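Local coordinates for sortase family protein (Streptococcus agalactiae serogroup V, PDB 3RBJ) that belongs to the pilus-specific class C sortases, membrane-anchored cysteine transpeptidases that probably join pilin subunits during pilus biogenesis, at residues A[87-92]-A[146-151]; A[128-133]-A[190-195]; A[163-168]-A[186-191]; A[168-173]-A[205-210]. The protein carries 6 engineered substitutions. All coordinates share one frame; numbering follows the deposited sequence.

In the fold
All four contacts lie in the sortase domain and belong to or pack on the sheet of the sortase β-barrel. Interaction 2 carries the predicted active-site positions H133 and A195, the latter engineered from cysteine. The start of strand 188-196 also serves interaction 3, which shares V190 and T191 with it. Interaction 4 adds strand 203-212, with L205 N 2.7 Å from T194 O; the side chain of L205 lies about 7 Å from that of A195. D168 ties interactions 3 and 4 together, their centres about 10 Å apart. Interaction 1 lies away from the active site but packs on interaction 2, I89 CD1 standing 3.8 Å from L192 CD1, and on interaction 4 through V148 and I170.

Interaction 1: A[87-92]-A[146-151]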
loop_
_atom_site.group_PDB
_atom_site.type_symbol
_atom_site.label_atom_id
_atom_site.label_comp_id
_atom_site.label_asym_id
_atom_site.label_seq_id
_atom_site.Cartn_x
_atom_site.Cartn_y
_atom_site.Cartn_z
ATOM N N VAL A 87 3.699 6.626 -0.425
ATOM C CA VAL A 87 3.427 6.219 -1.787
ATOM C C VAL A 87 3.518 7.433 -2.694
ATOM O O VAL A 87 2.880 8.455 -2.445
ATOM C CB VAL A 87 2.083 5.515 -1.960
ATOM C CG1 VAL A 87 2.147 4.161 -1.314
ATOM C CG2 VAL A 87 0.957 6.220 -1.250
ATOM N N ILE A 88 4.352 7.299 -3.732
ATOM C CA ILE A 88 4.622 8.361 -4.714
ATOM C C ILE A 88 3.868 7.938 -5.981
ATOM O O ILE A 88 3.773 6.745 -6.245
ATOM C CB ILE A 88 6.147 8.464 -4.962
ATOM C CG1 ILE A 88 6.899 8.709 -3.634
ATOM C CG2 ILE A 88 6.520 9.546 -6.044
ATOM C CD1 ILE A 88 7.607 7.473 -3.022
ATOM N N ILE A 89 3.279 8.886 -6.713
ATOM C CA ILE A 89 2.458 8.588 -7.914
ATOM C C ILE A 89 2.685 9.747 -8.835
ATOM O O ILE A 89 1.909 10.700 -8.792
ATOM C CB ILE A 89 0.891 8.590 -7.637
ATOM C CG1 ILE A 89 0.492 7.971 -6.289
ATOM C CG2 ILE A 89 0.079 7.961 -8.784
ATOM C CD1 ILE A 89 0.791 6.623 -6.183
ATOM N N PRO A 90 3.772 9.712 -9.649
ATOM C CA PRO A 90 4.041 10.911 -10.464
ATOM C C PRO A 90 2.886 11.331 -11.367
ATOM O O PRO A 90 2.650 12.511 -11.510
ATOM C CB PRO A 90 5.277 10.514 -11.304
ATOM C CG PRO A 90 5.965 9.473 -10.474
ATOM C CD PRO A 90 4.844 8.707 -9.785
ATOM N N ARG A 91 2.166 10.399 -11.984
ATOM C CA ARG A 91 1.043 10.785 -12.878
ATOM C C ARG A 91 0.149 11.850 -12.209
ATOM O O ARG A 91 -0.261 12.796 -12.866
ATOM C CB ARG A 91 0.209 9.544 -13.303
ATOM C CG ARG A 91 -1.206 9.818 -13.905
ATOM C CD ARG A 91 -1.180 10.358 -15.361
ATOM N NE ARG A 91 -0.712 9.362 -16.343
ATOM C CZ ARG A 91 -0.137 9.661 -17.529
ATOM N NH1 ARG A 91 0.025 10.913 -17.914
ATOM N NH2 ARG A 91 0.266 8.698 -18.360
ATOM N N ILE A 92 -0.170 11.689 -10.916
ATOM C CA ILE A 92 -1.008 12.712 -10.271
ATOM C C ILE A 92 -0.306 13.563 -9.199
ATOM O O ILE A 92 -0.960 14.097 -8.294
ATOM C CB ILE A 92 -2.341 12.146 -9.727
ATOM C CG1 ILE A 92 -2.083 11.309 -8.474
ATOM C CG2 ILE A 92 -3.107 11.362 -10.831
ATOM C CD1 ILE A 92 -3.351 10.697 -7.827
ATOM N N ASP A 146 -8.385 8.537 -10.669
ATOM C CA ASP A 146 -9.082 8.154 -11.890
ATOM C C ASP A 146 -8.303 8.585 -13.128
ATOM O O ASP A 146 -8.692 8.281 -14.256
ATOM C CB ASP A 146 -10.488 8.756 -11.917
ATOM C CG ASP A 146 -10.482 10.233 -12.262
ATOM O OD1 ASP A 146 -10.608 10.565 -13.460
ATOM O OD2 ASP A 146 -10.352 11.061 -11.336
ATOM N N LYS A 147 -7.201 9.297 -12.910
ATOM C CA LYS A 147 -6.366 9.771 -14.007
ATOM C C LYS A 147 -5.216 8.807 -14.282
ATOM O O LYS A 147 -4.625 8.823 -15.362
ATOM C CB LYS A 147 -5.819 11.167 -13.699
ATOM C CG LYS A 147 -6.554 12.291 -14.410
ATOM C CD LYS A 147 -7.641 12.886 -13.528
ATOM C CE LYS A 147 -8.613 13.725 -14.340
ATOM N NZ LYS A 147 -8.759 15.100 -13.784
ATOM N N VAL A 148 -4.906 7.969 -13.299
ATOM C CA VAL A 148 -3.832 7.002 -13.432
ATOM C C VAL A 148 -4.260 5.977 -14.476
ATOM O O VAL A 148 -5.371 5.507 -14.464
ATOM C CB VAL A 148 -3.413 6.359 -12.089
ATOM C CG1 VAL A 148 -2.208 5.442 -12.290
ATOM C CG2 VAL A 148 -3.048 7.432 -11.064
ATOM N N THR A 149 -3.383 5.696 -15.431
ATOM C CA THR A 149 -3.713 4.808 -16.552
ATOM C C THR A 149 -2.794 3.563 -16.609
ATOM O O THR A 149 -1.705 3.543 -16.004
ATOM C CB THR A 149 -3.720 5.592 -17.873
ATOM O OG1 THR A 149 -3.911 4.675 -18.953
ATOM C CG2 THR A 149 -2.427 6.271 -18.070
ATOM N N VAL A 150 -3.226 2.508 -17.295
ATOM C CA VAL A 150 -2.383 1.292 -17.321
ATOM C C VAL A 150 -1.049 1.681 -17.945
ATOM O O VAL A 150 -1.006 2.528 -18.824
ATOM C CB VAL A 150 -3.051 0.055 -18.017
ATOM C CG1 VAL A 150 -4.423 -0.220 -17.371
ATOM C CG2 VAL A 150 -3.138 0.232 -19.561
ATOM N N GLY A 151 0.032 1.109 -17.425
ATOM C CA GLY A 151 1.375 1.508 -17.844
ATOM C C GLY A 151 1.987 2.577 -16.944
ATOM O O GLY A 151 3.206 2.700 -16.895
#
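V148 turns its CG2 methyl into the angle between I89 and I92, and the CG2 of each isoleucine meets it at 3.9 Å. Both isoleucines cross the valine at about a right angle, so the three touch through single methyl groups. I92 CG2 also reaches the CB of K147, at 4.0 Å, while the rest of that lysine leads away. I89 ends strand 85-89 and I92 follows the short 3-10 segment 90-91, its N making a weak bond back to I89 O; V148 belongs to the loop between strands 126-131 and 153-158. The two connections meet beside strands 153-158 and 161-173 of the sortase β-barrel, I89 touching F154 and V148 touching V167. R91 lies along the outer side of this cluster. Its chain leaves with CG opposite the backbone N (chi1 164°) and then folds at the next two bonds, which lays CG 3.9 Å from V148 CA and CD 3.8 Å from K147 O. The guanidinium consequently ends beside T149, obliquely disposed, with NH2 3.6 Å from T149 CG2. That approach is a van der Waals contact only; the charge of R91 is answered by a salt bridge from NH2 to D152, whose carboxylate also accepts the backbone N-H of T149.

Interaction 2: A[128-133]-A[190-195]; sequences AVLTAH and VTLLTA. Engineered in segment 190-195: A195 (natural residue Cys).
L193 and L130 bury the most surface here, followed by V190, and they lie along two neighbouring parallel strands. L193 N donates to L130 O at 2.8 Å, while L130 N gives an almost straight bond to T191 O (2.9 Å, 173°), so L130 is held through both of its backbone polar atoms. The L193 side chain departs with CG trans to the backbone N (chi1 174°), running alongside T131 and pointing the same way; L193 CD2 rests 3.5 Å from T131 CG2. L130 projects from the other face, next to L192, and its CD1 touches both L192 CD2 (4.0 Å) and V190 CG2 (4.1 Å). V190 CG2 also lies against A128 CB, although the exact place of this methyl is doubtful. Beyond T131 the strands diverge towards H133, a predicted proton donor/acceptor that is hydrogen-bonded to E104, and A195, engineered from the cysteine predicted to form the acyl-thioester. The two strands are parallel neighbours in the sortase β-barrel: strand 126-131 is flanked on its far edge by strand 111-113 and strand 188-196 by strand 203-212, while F154 of strand 153-158 packs against V190 and L192.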
loop_
_atom_site.group_PDB
_atom_site.type_symbol
_atom_site.label_atom_id
_atom_site.label_comp_id
_atom_site.label_asym_id
_atom_site.label_seq_id
_atom_site.Cartn_x
_atom_site.Cartn_y
_atom_site.Cartn_z
ATOM N N ALA A 128 -0.376 -5.982 -1.565
ATOM C CA ALA A 128 -0.619 -4.882 -0.621
ATOM C C ALA A 128 -1.814 -4.005 -1.011
ATOM O O ALA A 128 -1.941 -3.615 -2.154
ATOM C CB ALA A 128 0.626 -4.030 -0.439
ATOM N N VAL A 129 -2.697 -3.677 -0.082
ATOM C CA VAL A 129 -3.790 -2.782 -0.454
ATOM C C VAL A 129 -3.798 -1.514 0.363
ATOM O O VAL A 129 -3.737 -1.551 1.611
ATOM C CB VAL A 129 -5.195 -3.408 -0.341
ATOM C CG1 VAL A 129 -6.205 -2.443 -0.934
ATOM C CG2 VAL A 129 -5.277 -4.809 -1.093
ATOM N N LEU A 130 -3.873 -0.378 -0.322
ATOM C CA LEU A 130 -3.887 0.920 0.344
ATOM C C LEU A 130 -5.131 1.718 -0.029
ATOM O O LEU A 130 -5.441 1.891 -1.208
ATOM C CB LEU A 130 -2.628 1.715 -0.006
ATOM C CG LEU A 130 -1.325 0.917 -0.095
ATOM C CD1 LEU A 130 -0.230 1.747 -0.747
ATOM C CD2 LEU A 130 -0.892 0.437 1.282
ATOM N N THR A 131 -5.841 2.204 0.984
ATOM C CA THR A 131 -7.052 2.986 0.767
ATOM C C THR A 131 -6.823 4.458 1.096
ATOM O O THR A 131 -5.730 4.849 1.506
ATOM C CB THR A 131 -8.225 2.459 1.612
ATOM O OG1 THR A 131 -7.962 2.694 3.001
ATOM C CG2 THR A 131 -8.417 0.967 1.383
ATOM N N ALA A 132 -7.860 5.268 0.913
ATOM C CA ALA A 132 -7.773 6.697 1.190
ATOM C C ALA A 132 -9.093 7.352 0.798
ATOM O O ALA A 132 -9.960 6.714 0.199
ATOM C CB ALA A 132 -6.484 7.270 0.621
ATOM N N HIS A 133 -9.240 8.628 1.139
ATOM C CA HIS A 133 -10.453 9.371 0.823
ATOM C C HIS A 133 -10.187 10.010 -0.537
ATOM O O HIS A 133 -9.130 10.600 -0.760
ATOM C CB HIS A 133 -10.770 10.452 1.859
ATOM C CG HIS A 133 -11.330 9.916 3.139
ATOM N ND1 HIS A 133 -12.123 8.789 3.190
ATOM C CD2 HIS A 133 -11.213 10.351 4.415
ATOM C CE1 HIS A 133 -12.471 8.554 4.443
ATOM N NE2 HIS A 133 -11.931 9.487 5.207
ATOM N N VAL A 190 0.431 -4.312 -5.782
ATOM C CA VAL A 190 -0.222 -3.414 -4.772
ATOM C C VAL A 190 -1.359 -2.675 -5.423
ATOM O O VAL A 190 -1.205 -2.182 -6.545
ATOM C CB VAL A 190 0.740 -2.444 -4.033
ATOM C CG1 VAL A 190 1.383 -1.482 -4.957
ATOM C CG2 VAL A 190 0.035 -1.700 -2.936
ATOM N N THR A 191 -2.516 -2.760 -4.764
ATOM C CA THR A 191 -3.754 -2.118 -5.167
ATOM C C THR A 191 -3.998 -0.756 -4.402
ATOM O O THR A 191 -4.000 -0.716 -3.175
ATOM C CB THR A 191 -4.946 -3.089 -4.932
ATOM O OG1 THR A 191 -4.801 -4.262 -5.790
ATOM C CG2 THR A 191 -6.308 -2.386 -5.142
ATOM N N LEU A 192 -4.191 0.329 -5.154
ATOM C CA LEU A 192 -4.629 1.625 -4.631
ATOM C C LEU A 192 -6.183 1.680 -4.726
ATOM O O LEU A 192 -6.794 1.425 -5.789
ATOM C CB LEU A 192 -3.958 2.788 -5.377
ATOM C CG LEU A 192 -2.433 2.761 -5.654
ATOM C CD1 LEU A 192 -1.898 4.013 -6.432
ATOM C CD2 LEU A 192 -1.512 2.509 -4.432
ATOM N N LEU A 193 -6.844 1.987 -3.630
ATOM C CA LEU A 193 -8.281 1.816 -3.624
ATOM C C LEU A 193 -8.908 3.128 -3.166
ATOM O O LEU A 193 -8.335 3.833 -2.345
ATOM C CB LEU A 193 -8.676 0.636 -2.707
ATOM C CG LEU A 193 -10.173 0.317 -2.414
ATOM C CD1 LEU A 193 -10.432 -1.186 -2.249
ATOM C CD2 LEU A 193 -10.745 1.034 -1.262
ATOM N N THR A 194 -10.060 3.465 -3.738
ATOM C CA THR A 194 -10.825 4.594 -3.299
ATOM C C THR A 194 -12.229 4.490 -3.814
ATOM O O THR A 194 -12.518 3.652 -4.663
ATOM C CB THR A 194 -10.208 5.962 -3.715
ATOM O OG1 THR A 194 -10.928 7.009 -3.050
ATOM C CG2 THR A 194 -10.256 6.180 -5.251
ATOM N N ALA A 195 -13.098 5.360 -3.304
ATOM C CA ALA A 195 -14.531 5.283 -3.559
ATOM C C ALA A 195 -14.776 5.843 -4.970
ATOM O O ALA A 195 -13.856 6.402 -5.554
ATOM C CB ALA A 195 -15.275 6.062 -2.507
#

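Interaction 3: A[163-168]-A[186-191]; sequences IAYQVD and GEDHVT
Y165 reaches D188 with its hydroxyl and V190 with one face of its ring. OH donates to D188 OD1 at 2.7 Å, meeting the carboxylate on its syn side, with the ring and carboxylate planes 79° apart. V190 CG1 sits over the middle of the ring, 3.7 Å from its centroid and 9° off the normal, a CH-pi contact; the methyl gets there by occupying the position between the backbone N and the carbonyl carbon. The carbonyl O of D188 lies in the ring plane at its edge, 3.6 Å from Y165 CE1. Farther along, D168 OD2 approaches the edge of the H189 imidazole, 3.2 Å from H189 CE1, with the two planes 28° apart.

What fixes these groups lies one shell out. The other oxygen of D188 is taken by R211 and the backbone N of G123, and D168 is salt-bridged to R208. H189 is held at both nitrogens: NE2 donates, nearly in the ring plane, to E187 OE1 (2.9 Å), and ND1 bonds G209 O. Strands 163-168 and 188-191 cross steeply, 8.0 Å apart at closest, and are not sheet neighbours, since strand 203-212 runs between them in the order. Y165, D188 and V190 meet on the side lined by A128, L130 and F154, whereas D168 and H189 meet on the other side, beside R208, a steep crossing consistent with the sortase β-barrel.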
loop_
_atom_site.group_PDB
_atom_site.type_symbol
_atom_site.label_atom_id
_atom_site.label_comp_id
_atom_site.label_asym_id
_atom_site.label_seq_id
_atom_site.Cartn_x
_atom_site.Cartn_y
_atom_site.Cartn_z
ATOM N N ILE A 163 10.530 0.694 -3.726
ATOM C CA ILE A 163 10.175 -0.244 -4.768
ATOM C C ILE A 163 9.152 0.336 -5.760
ATOM O O ILE A 163 8.357 1.176 -5.356
ATOM C CB ILE A 163 9.726 -1.579 -4.191
ATOM C CG1 ILE A 163 8.484 -1.387 -3.311
ATOM C CG2 ILE A 163 10.898 -2.170 -3.403
ATOM C CD1 ILE A 163 8.181 -2.563 -2.484
ATOM N N ALA A 164 9.205 -0.127 -7.023
ATOM C CA ALA A 164 8.379 0.350 -8.147
ATOM C C ALA A 164 7.314 -0.657 -8.616
ATOM O O ALA A 164 7.574 -1.857 -8.690
ATOM C CB ALA A 164 9.274 0.707 -9.321
ATOM N N TYR A 165 6.123 -0.134 -8.921
ATOM C CA TYR A 165 5.004 -0.846 -9.551
ATOM C C TYR A 165 4.562 -0.218 -10.874
ATOM O O TYR A 165 4.660 0.988 -11.075
ATOM C CB TYR A 165 3.829 -0.978 -8.564
ATOM C CG TYR A 165 4.169 -1.902 -7.421
ATOM C CD1 TYR A 165 3.807 -3.240 -7.459
ATOM C CD2 TYR A 165 4.893 -1.448 -6.322
ATOM C CE1 TYR A 165 4.146 -4.117 -6.430
ATOM C CE2 TYR A 165 5.268 -2.297 -5.295
ATOM C CZ TYR A 165 4.892 -3.653 -5.357
ATOM O OH TYR A 165 5.186 -4.521 -4.307
ATOM N N GLN A 166 4.100 -1.038 -11.804
ATOM C CA GLN A 166 3.480 -0.504 -12.998
ATOM C C GLN A 166 2.039 -0.992 -13.040
ATOM O O GLN A 166 1.760 -2.184 -12.805
ATOM C CB GLN A 166 4.176 -1.021 -14.203
ATOM C CG GLN A 166 3.893 -0.278 -15.466
ATOM C CD GLN A 166 4.724 -0.823 -16.601
ATOM O OE1 GLN A 166 4.222 -1.552 -17.436
ATOM N NE2 GLN A 166 6.003 -0.498 -16.620
ATOM N N VAL A 167 1.131 -0.073 -13.346
ATOM C CA VAL A 167 -0.306 -0.363 -13.388
ATOM C C VAL A 167 -0.624 -1.365 -14.544
ATOM O O VAL A 167 -0.387 -1.082 -15.729
ATOM C CB VAL A 167 -1.111 0.984 -13.440
ATOM C CG1 VAL A 167 -2.563 0.774 -13.629
ATOM C CG2 VAL A 167 -0.900 1.786 -12.166
ATOM N N ASP A 168 -1.131 -2.532 -14.174
ATOM C CA ASP A 168 -1.512 -3.584 -15.109
ATOM C C ASP A 168 -3.073 -3.798 -15.105
ATOM O O ASP A 168 -3.589 -4.380 -16.053
ATOM C CB ASP A 168 -0.824 -4.922 -14.691
ATOM C CG ASP A 168 -1.430 -5.515 -13.412
ATOM O OD1 ASP A 168 -1.817 -4.732 -12.531
ATOM O OD2 ASP A 168 -1.530 -6.759 -13.258
ATOM N N GLY A 186 2.406 -16.437 -6.454
ATOM C CA GLY A 186 3.437 -16.222 -7.484
ATOM C C GLY A 186 3.649 -14.778 -7.916
ATOM O O GLY A 186 4.637 -14.451 -8.604
ATOM N N GLU A 187 2.745 -13.887 -7.510
ATOM C CA GLU A 187 2.756 -12.540 -8.094
ATOM C C GLU A 187 3.083 -11.514 -7.050
ATOM O O GLU A 187 3.043 -11.797 -5.861
ATOM C CB GLU A 187 1.456 -12.265 -8.905
ATOM C CG GLU A 187 1.346 -13.105 -10.215
ATOM C CD GLU A 187 0.057 -12.895 -11.098
ATOM O OE1 GLU A 187 -0.681 -11.836 -11.000
ATOM O OE2 GLU A 187 -0.201 -13.812 -11.947
ATOM N N ASP A 188 3.458 -10.314 -7.453
ATOM C CA ASP A 188 3.716 -9.277 -6.472
ATOM C C ASP A 188 2.980 -7.989 -6.873
ATOM O O ASP A 188 3.357 -7.272 -7.863
ATOM C CB ASP A 188 5.236 -9.101 -6.336
ATOM C CG ASP A 188 5.643 -7.856 -5.545
ATOM O OD1 ASP A 188 4.770 -7.152 -4.989
ATOM O OD2 ASP A 188 6.852 -7.565 -5.518
ATOM N N HIS A 189 1.940 -7.660 -6.099
ATOM C CA HIS A 189 1.075 -6.556 -6.531
ATOM C C HIS A 189 0.857 -5.531 -5.423
ATOM O O HIS A 189 1.034 -5.849 -4.250
ATOM C CB HIS A 189 -0.288 -7.109 -6.906
ATOM C CG HIS A 189 -0.357 -7.782 -8.229
ATOM N ND1 HIS A 189 -0.382 -7.093 -9.428
ATOM C CD2 HIS A 189 -0.469 -9.092 -8.552
ATOM C CE1 HIS A 189 -0.486 -7.948 -10.428
ATOM N NE2 HIS A 189 -0.554 -9.168 -9.920
ATOM N N VAL A 190 0.431 -4.312 -5.782
ATOM C CA VAL A 190 -0.222 -3.414 -4.772
ATOM C C VAL A 190 -1.359 -2.675 -5.423
ATOM O O VAL A 190 -1.205 -2.182 -6.545
ATOM C CB VAL A 190 0.740 -2.444 -4.033
ATOM C CG1 VAL A 190 1.383 -1.482 -4.957
ATOM C CG2 VAL A 190 0.035 -1.700 -2.936
ATOM N N THR A 191 -2.516 -2.760 -4.764
ATOM C CA THR A 191 -3.754 -2.118 -5.167
ATOM C C THR A 191 -3.998 -0.756 -4.402
ATOM O O THR A 191 -4.000 -0.716 -3.175
ATOM C CB THR A 191 -4.946 -3.089 -4.932
ATOM O OG1 THR A 191 -4.801 -4.262 -5.790
ATOM C CG2 THR A 191 -6.308 -2.386 -5.142
#

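Interaction 4: A[168-173]-A[205-210]; sequences DQIKVI and LLVRGK
The guanidinium of R208 has the carboxylate of D168 at its edge and the side chain of Q169 over one face. The grip on D168 is side-on, one nitrogen to each oxygen: NE gives a straight bond to the syn lone pair of OD1 (3.1 Å, 174°), in the guanidinium plane, and NH2 makes a salt bridge to OD2. The modelled length of the latter, 2.5 Å, is shorter than usual and so uncertain; NH2 stands well out of the carboxylate plane, OD2 less far out of the guanidinium plane. The two groups stay nearly coplanar, 23° apart. The Q169 amide stacks on the guanidinium with planes 19° apart, its NE2 displaced toward the rim. H189 of strand 188-196 also packs against R208.

The backbones pair as an antiparallel ladder, with this cluster on the Q169 and R208 face. R208 N donates to Q169 O at 2.7 Å, and K171 and L206 exchange a pair of bonds, of which L206 N to K171 O is 2.8 Å. On the face of I170 and V172, I170 CG2 and L205 CD1 lie side by side, 3.6 Å apart. I173 crosses L206 at about a right angle and presses CG1 on L206 CD1, also at 3.6 Å, while K171 turns its amine to D180. At the start of the ladder R208 O takes D168 N (3.0 Å) and, weakly, Q169 N. Two consecutive residues facing one make a classic β bulge, set where strand 161-173 bends along strand 203-212 in the sortase barrel.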
loop_
_atom_site.group_PDB
_atom_site.type_symbol
_atom_site.label_atom_id
_atom_site.label_comp_id
_atom_site.label_asym_id
_atom_site.label_seq_id
_atom_site.Cartn_x
_atom_site.Cartn_y
_atom_site.Cartn_z
ATOM N N ASP A 168 -1.131 -2.532 -14.174
ATOM C CA ASP A 168 -1.512 -3.584 -15.109
ATOM C C ASP A 168 -3.073 -3.798 -15.105
ATOM O O ASP A 168 -3.589 -4.380 -16.053
ATOM C CB ASP A 168 -0.824 -4.922 -14.691
ATOM C CG ASP A 168 -1.430 -5.515 -13.412
ATOM O OD1 ASP A 168 -1.817 -4.732 -12.531
ATOM O OD2 ASP A 168 -1.530 -6.759 -13.258
ATOM N N GLN A 169 -3.804 -3.317 -14.096
ATOM C CA GLN A 169 -5.280 -3.468 -14.068
ATOM C C GLN A 169 -6.043 -2.329 -13.346
ATOM O O GLN A 169 -5.607 -1.855 -12.284
ATOM C CB GLN A 169 -5.661 -4.824 -13.443
ATOM C CG GLN A 169 -7.179 -5.034 -13.260
ATOM C CD GLN A 169 -7.495 -6.395 -12.699
ATOM O OE1 GLN A 169 -7.475 -7.419 -13.439
ATOM N NE2 GLN A 169 -7.761 -6.440 -11.360
ATOM N N ILE A 170 -7.162 -1.878 -13.932
ATOM C CA ILE A 170 -8.006 -0.865 -13.316
ATOM C C ILE A 170 -9.416 -1.432 -13.320
ATOM O O ILE A 170 -9.910 -1.844 -14.371
ATOM C CB ILE A 170 -7.993 0.479 -14.052
ATOM C CG1 ILE A 170 -6.569 0.989 -14.282
ATOM C CG2 ILE A 170 -8.910 1.528 -13.336
ATOM C CD1 ILE A 170 -6.526 2.385 -14.920
ATOM N N LYS A 171 -10.065 -1.454 -12.166
ATOM C CA LYS A 171 -11.340 -2.187 -11.950
ATOM C C LYS A 171 -12.226 -1.391 -10.984
ATOM O O LYS A 171 -11.720 -0.630 -10.159
ATOM C CB LYS A 171 -11.069 -3.580 -11.328
ATOM C CG LYS A 171 -12.259 -4.522 -11.367
ATOM C CD LYS A 171 -11.873 -5.931 -10.926
ATOM C CE LYS A 171 -12.864 -6.994 -11.352
ATOM N NZ LYS A 171 -12.318 -8.423 -11.099
ATOM N N VAL A 172 -13.544 -1.563 -11.118
ATOM C CA VAL A 172 -14.546 -0.954 -10.282
ATOM C C VAL A 172 -15.430 -2.090 -9.765
ATOM O O VAL A 172 -15.997 -2.825 -10.572
ATOM C CB VAL A 172 -15.398 0.105 -11.054
ATOM C CG1 VAL A 172 -16.606 0.564 -10.222
ATOM C CG2 VAL A 172 -14.557 1.300 -11.402
ATOM N N ILE A 173 -15.520 -2.222 -8.432
ATOM C CA ILE A 173 -16.165 -3.365 -7.790
ATOM C C ILE A 173 -17.202 -2.783 -6.895
ATOM O O ILE A 173 -17.148 -1.597 -6.639
ATOM C CB ILE A 173 -15.186 -4.177 -6.880
ATOM C CG1 ILE A 173 -14.430 -3.269 -5.915
ATOM C CG2 ILE A 173 -14.158 -4.874 -7.691
ATOM C CD1 ILE A 173 -13.837 -3.990 -4.734
ATOM N N LEU A 205 -12.984 1.880 -6.673
ATOM C CA LEU A 205 -12.082 1.889 -7.791
ATOM C C LEU A 205 -10.803 1.300 -7.259
ATOM O O LEU A 205 -10.354 1.691 -6.185
ATOM C CB LEU A 205 -11.826 3.337 -8.304
ATOM C CG LEU A 205 -10.569 3.641 -9.184
ATOM C CD1 LEU A 205 -10.673 3.027 -10.558
ATOM C CD2 LEU A 205 -10.349 5.168 -9.366
ATOM N N LEU A 206 -10.219 0.367 -8.012
ATOM C CA LEU A 206 -8.987 -0.310 -7.698
ATOM C C LEU A 206 -8.008 -0.041 -8.835
ATOM O O LEU A 206 -8.300 -0.322 -9.985
ATOM C CB LEU A 206 -9.223 -1.830 -7.589
ATOM C CG LEU A 206 -10.030 -2.343 -6.364
ATOM C CD1 LEU A 206 -11.288 -1.628 -6.289
ATOM C CD2 LEU A 206 -10.300 -3.844 -6.415
ATOM N N VAL A 207 -6.862 0.527 -8.509
ATOM C CA VAL A 207 -5.827 0.739 -9.480
ATOM C C VAL A 207 -4.661 -0.208 -9.120
ATOM O O VAL A 207 -3.969 -0.012 -8.102
ATOM C CB VAL A 207 -5.388 2.202 -9.475
ATOM C CG1 VAL A 207 -4.143 2.367 -10.271
ATOM C CG2 VAL A 207 -6.494 3.116 -10.016
ATOM N N ARG A 208 -4.444 -1.232 -9.932
ATOM C CA ARG A 208 -3.535 -2.302 -9.506
ATOM C C ARG A 208 -2.175 -2.258 -10.184
ATOM O O ARG A 208 -2.067 -2.059 -11.402
ATOM C CB ARG A 208 -4.205 -3.688 -9.652
ATOM C CG ARG A 208 -3.502 -4.785 -8.839
ATOM C CD ARG A 208 -3.806 -6.216 -9.264
ATOM N NE ARG A 208 -3.455 -6.578 -10.653
ATOM C CZ ARG A 208 -3.800 -7.769 -11.175
ATOM N NH1 ARG A 208 -4.522 -8.615 -10.440
ATOM N NH2 ARG A 208 -3.485 -8.100 -12.419
ATOM N N GLY A 209 -1.113 -2.368 -9.396
ATOM C CA GLY A 209 0.277 -2.336 -9.998
ATOM C C GLY A 209 0.992 -3.679 -9.949
ATOM O O GLY A 209 0.746 -4.466 -9.101
ATOM N N LYS A 210 1.819 -3.987 -10.919
ATOM C CA LYS A 210 2.603 -5.210 -10.892
ATOM C C LYS A 210 3.993 -4.750 -10.501
ATOM O O LYS A 210 4.394 -3.663 -10.913
ATOM C CB LYS A 210 2.551 -5.873 -12.297
ATOM C CG LYS A 210 3.260 -7.231 -12.480
ATOM C CD LYS A 210 3.091 -7.814 -13.930
ATOM C CE LYS A 210 3.864 -9.219 -14.098
ATOM N NZ LYS A 210 3.795 -9.934 -15.482
#